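Local coordinates for protein nucleoporin NUP170 (Chaetomium thermophilum, PDB 5HAX) that probably serves as a structural scaffold nucleoporin of the nuclear pore complex, joining a beta-propeller to an alpha-helical domain, at residues S90-W95 with L135-T140; L530-G535 with N554-A559. All blocks are in the same frame, centred on the assembly; numbering follows the deposited sequence.

Overall arrangement
The two contacts lie in different halves of the molecule, on opposite sides of the chain's centre; their own centres are 51 Å apart and their nearest atoms about 32 Å. Contact 1 comes first in the sequence and closes before contact 2 opens. It joins strand 91-96 of one four-stranded antiparallel sheet to strand 133-139 of the next, two neighbouring blades of the beta-propeller. Contact 2 joins helix 522-533 to helix 549-562 in the helical region that follows the propeller. They share no sheet or helix: one packs blade on blade, the other helix on helix, in keeping with the two-part build of this scaffold nucleoporin.

Contact 1 of 2, residues S90-W95 with L135-T140; sequences SSLFLW and LVVATT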
# COMPACT_ATOMS: atom_id res chain seq x y z
N SER A 90 -9.34 16.85 -29.09
CA SER A 90 -10.08 15.61 -29.30
C SER A 90 -9.17 14.40 -29.48
O SER A 90 -9.64 13.35 -29.92
CB SER A 90 -11.00 15.75 -30.52
OG SER A 90 -10.26 16.05 -31.69
N SER A 91 -7.88 14.52 -29.15
CA SER A 91 -6.92 13.45 -29.36
C SER A 91 -6.31 13.02 -28.03
O SER A 91 -6.11 13.83 -27.12
CB SER A 91 -5.81 13.89 -30.32
OG SER A 91 -6.32 14.08 -31.63
N LEU A 92 -6.00 11.72 -27.92
CA LEU A 92 -5.47 11.12 -26.71
C LEU A 92 -4.22 10.31 -27.02
O LEU A 92 -4.18 9.60 -28.03
CB LEU A 92 -6.52 10.21 -26.05
CG LEU A 92 -6.06 9.44 -24.81
CD1 LEU A 92 -5.62 10.40 -23.70
CD2 LEU A 92 -7.16 8.52 -24.33
N PHE A 93 -3.22 10.41 -26.15
CA PHE A 93 -1.94 9.73 -26.34
C PHE A 93 -1.50 9.09 -25.03
O PHE A 93 -1.36 9.79 -24.02
CB PHE A 93 -0.88 10.70 -26.86
CG PHE A 93 -1.21 11.30 -28.19
CD1 PHE A 93 -0.94 10.62 -29.36
CD2 PHE A 93 -1.81 12.55 -28.26
CE1 PHE A 93 -1.25 11.18 -30.59
CE2 PHE A 93 -2.12 13.11 -29.49
CZ PHE A 93 -1.84 12.42 -30.65
N LEU A 94 -1.26 7.78 -25.06
CA LEU A 94 -0.77 7.02 -23.92
C LEU A 94 0.67 6.59 -24.17
O LEU A 94 1.09 6.44 -25.32
CB LEU A 94 -1.63 5.77 -23.67
CG LEU A 94 -3.09 5.93 -23.25
CD1 LEU A 94 -3.94 6.54 -24.36
CD2 LEU A 94 -3.65 4.58 -22.85
N TRP A 95 1.42 6.38 -23.09
CA TRP A 95 2.79 5.91 -23.23
C TRP A 95 3.28 5.33 -21.91
O TRP A 95 2.87 5.76 -20.83
CB TRP A 95 3.73 7.02 -23.71
CG TRP A 95 4.10 8.03 -22.66
CD1 TRP A 95 5.19 7.99 -21.84
CD2 TRP A 95 3.39 9.23 -22.33
NE1 TRP A 95 5.20 9.09 -21.01
CE2 TRP A 95 4.11 9.87 -21.30
CE3 TRP A 95 2.22 9.83 -22.81
CZ2 TRP A 95 3.69 11.07 -20.73
CZ3 TRP A 95 1.81 11.02 -22.24
CH2 TRP A 95 2.55 11.63 -21.22
N LEU A 135 -10.88 1.36 -20.60
CA LEU A 135 -10.48 2.75 -20.74
C LEU A 135 -11.73 3.59 -21.00
O LEU A 135 -12.42 3.39 -22.00
CB LEU A 135 -9.48 2.91 -21.88
CG LEU A 135 -8.93 4.31 -22.14
CD1 LEU A 135 -8.05 4.78 -20.99
CD2 LEU A 135 -8.15 4.33 -23.45
N VAL A 136 -12.03 4.51 -20.08
CA VAL A 136 -13.18 5.40 -20.20
C VAL A 136 -12.67 6.75 -20.69
O VAL A 136 -11.80 7.36 -20.05
CB VAL A 136 -13.92 5.55 -18.86
CG1 VAL A 136 -15.21 6.34 -19.06
CG2 VAL A 136 -14.21 4.19 -18.25
N VAL A 137 -13.22 7.22 -21.81
CA VAL A 137 -12.84 8.50 -22.41
C VAL A 137 -14.09 9.36 -22.48
O VAL A 137 -15.04 9.04 -23.22
CB VAL A 137 -12.22 8.32 -23.80
CG1 VAL A 137 -11.87 9.67 -24.41
CG2 VAL A 137 -10.99 7.42 -23.73
N ALA A 138 -14.10 10.46 -21.73
CA ALA A 138 -15.23 11.38 -21.69
C ALA A 138 -14.91 12.63 -22.50
O ALA A 138 -13.85 13.24 -22.31
CB ALA A 138 -15.58 11.75 -20.25
N THR A 139 -15.82 13.01 -23.39
CA THR A 139 -15.72 14.24 -24.16
C THR A 139 -16.90 15.14 -23.80
O THR A 139 -17.75 14.80 -22.98
CB THR A 139 -15.70 13.97 -25.67
OG1 THR A 139 -17.01 13.56 -26.11
CG2 THR A 139 -14.69 12.88 -26.01
N THR A 140 -16.95 16.31 -24.45
CA THR A 140 -18.07 17.23 -24.24
C THR A 140 -19.35 16.73 -24.89
O THR A 140 -20.41 17.33 -24.68
CB THR A 140 -17.73 18.61 -24.80
OG1 THR A 140 -17.36 18.51 -26.17
CG2 THR A 140 -16.58 19.24 -24.01
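Leu92 meets Val137 and Leu135 in a purely apolar contact between two neighbouring blades of the beta-propeller, one sheet laid face to face on the next. Strand 91-96 is the third of four strands in the sheet spanning 73-107, and strand 133-139 the second of four in the sheet spanning 114-170. No hydrogen bond crosses between the segments; each strand makes its backbone bonds within its own sheet: Leu92 pairs with Tyr107, Leu94 with Ile105 and Leu135 with Leu146. The CA atoms of Leu92 and Val137 stand 8.9 Å apart, a spacing for side chains to fill rather than for strand pairing. One methyl of Leu92 does most of this. Chi1 of 176° sets CG anti to the backbone N, and chi2 (61°) then turns CD2 to Val137 CG2 at 4.0 Å, the two side chains meeting at a slant. The same CD2 lies 4.4 Å from Leu135 CD2, so it serves two residues of the facing strand. Leu94, two residues on, points from the same face without a close contact. Trp85 and Ile114 also touch Leu92, while Val117 and Val148 touch Leu135. Phe93 points to the other face of its blade, where its ring stacks on His65. With branched aliphatic groups on both strands and all three touching residues buried, the blades are held here by van der Waals and hydrophobic packing without directional bonds.

Contact 2 of 2, residues L530-G535 with N554-A559; sequences LAVACG and NLARAA
Val532 turns CG1 anti to its own backbone N (chi1 173°), which places that methyl against Ala556 CB at 3.6 Å. Its CB follows at 3.8 Å from the same Ala556 CB, so the valine lies against the alanine methyl with CB as well as the CG1 methyl. From the next residue, Ala533, the backbone N stands 3.6 Å from Ala556 CB and the methyl CB 4.0 Å from it; Ala556 thus presses into the surface of the other helix between two successive residues. Ala533 CB in turn rests 3.9 Å from Arg557 N, touching the backbone of the second helix. Such short side chains let helices 522-533 and 549-562 come close at this point, with the CA atoms of Ala533 and Ala556 only 5.1 Å apart. The meeting place is the last turn of helix 522-533, which closes in a Schellman motif: Gly535, at positive phi (97°), is the C-prime residue, its N hydrogen-bonded to Val532 O, while Gln536 N pairs with Ala531 O. This close helix-helix contact belongs to the stacked helices that follow the propeller. Helix 490-501 packs beside it, Phe494 and Ala495 touching Val532 and Leu498 touching Ala556; Phe638 of helix 622-640 packs against Ala533. Arg557 stays at the margin: only its CB comes near Ala533 CB, and from CG outward the chain leads away from the opposite helix. There Asn554 OD1 sits above one face of the guanidinium, displaced toward its rim, at 3.1 Å from Arg557 NH2 but at an angle too poor for a hydrogen bond, while Arg557 NH1 makes a weak hydrogen bond to Asn642 OD1.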
# COMPACT_ATOMS: atom_id res chain seq x y z
N LEU A 530 20.66 -7.89 12.06
CA LEU A 530 20.70 -9.25 11.55
C LEU A 530 20.28 -9.30 10.09
O LEU A 530 20.93 -9.95 9.26
CB LEU A 530 19.79 -10.14 12.40
CG LEU A 530 19.62 -11.59 11.93
CD1 LEU A 530 20.96 -12.31 11.89
CD2 LEU A 530 18.63 -12.32 12.82
N ALA A 531 19.20 -8.60 9.74
CA ALA A 531 18.72 -8.59 8.36
C ALA A 531 19.76 -8.00 7.42
O ALA A 531 20.08 -8.59 6.38
CB ALA A 531 17.41 -7.81 8.27
N VAL A 532 20.31 -6.83 7.77
CA VAL A 532 21.35 -6.22 6.95
C VAL A 532 22.55 -7.16 6.83
O VAL A 532 23.12 -7.33 5.75
CB VAL A 532 21.76 -4.85 7.52
CG1 VAL A 532 22.97 -4.29 6.76
CG2 VAL A 532 20.59 -3.88 7.46
N ALA A 533 22.96 -7.77 7.95
CA ALA A 533 24.07 -8.71 7.92
C ALA A 533 23.80 -9.86 6.95
O ALA A 533 24.74 -10.39 6.35
CB ALA A 533 24.33 -9.26 9.32
N CYS A 534 22.54 -10.24 6.78
CA CYS A 534 22.16 -11.31 5.87
C CYS A 534 21.92 -10.83 4.45
O CYS A 534 21.46 -11.61 3.61
CB CYS A 534 20.90 -12.02 6.40
SG CYS A 534 21.17 -12.96 7.91
N GLY A 535 22.22 -9.56 4.16
CA GLY A 535 22.12 -9.03 2.81
C GLY A 535 20.84 -8.28 2.51
O GLY A 535 20.67 -7.83 1.37
N ASN A 554 29.40 -6.24 7.43
CA ASN A 554 30.29 -6.58 8.54
C ASN A 554 30.04 -5.68 9.74
O ASN A 554 30.14 -6.13 10.89
CB ASN A 554 31.75 -6.49 8.08
CG ASN A 554 32.17 -7.67 7.23
OD1 ASN A 554 31.68 -8.78 7.40
ND2 ASN A 554 33.08 -7.43 6.30
N LEU A 555 29.72 -4.41 9.50
CA LEU A 555 29.30 -3.54 10.60
C LEU A 555 28.00 -4.03 11.21
O LEU A 555 27.85 -4.04 12.44
CB LEU A 555 29.13 -2.10 10.10
CG LEU A 555 30.23 -1.10 10.46
CD1 LEU A 555 29.92 0.25 9.82
CD2 LEU A 555 30.36 -0.95 11.97
N ALA A 556 27.05 -4.44 10.37
CA ALA A 556 25.79 -4.99 10.88
C ALA A 556 26.05 -6.23 11.72
O ALA A 556 25.42 -6.41 12.78
CB ALA A 556 24.86 -5.31 9.71
N ARG A 557 26.96 -7.10 11.28
CA ARG A 557 27.36 -8.24 12.11
C ARG A 557 27.93 -7.78 13.44
O ARG A 557 27.59 -8.34 14.49
CB ARG A 557 28.40 -9.09 11.36
CG ARG A 557 29.09 -10.14 12.23
CD ARG A 557 30.15 -10.91 11.45
NE ARG A 557 31.22 -10.04 10.96
CZ ARG A 557 32.31 -10.47 10.33
NH1 ARG A 557 32.49 -11.77 10.12
NH2 ARG A 557 33.23 -9.61 9.92
N ALA A 558 28.79 -6.75 13.42
CA ALA A 558 29.38 -6.26 14.66
C ALA A 558 28.32 -5.71 15.60
O ALA A 558 28.43 -5.87 16.82
CB ALA A 558 30.43 -5.19 14.34
N ALA A 559 27.29 -5.06 15.05
CA ALA A 559 26.23 -4.53 15.89
C ALA A 559 25.38 -5.65 16.48
O ALA A 559 24.93 -5.56 17.63
CB ALA A 559 25.36 -3.56 15.09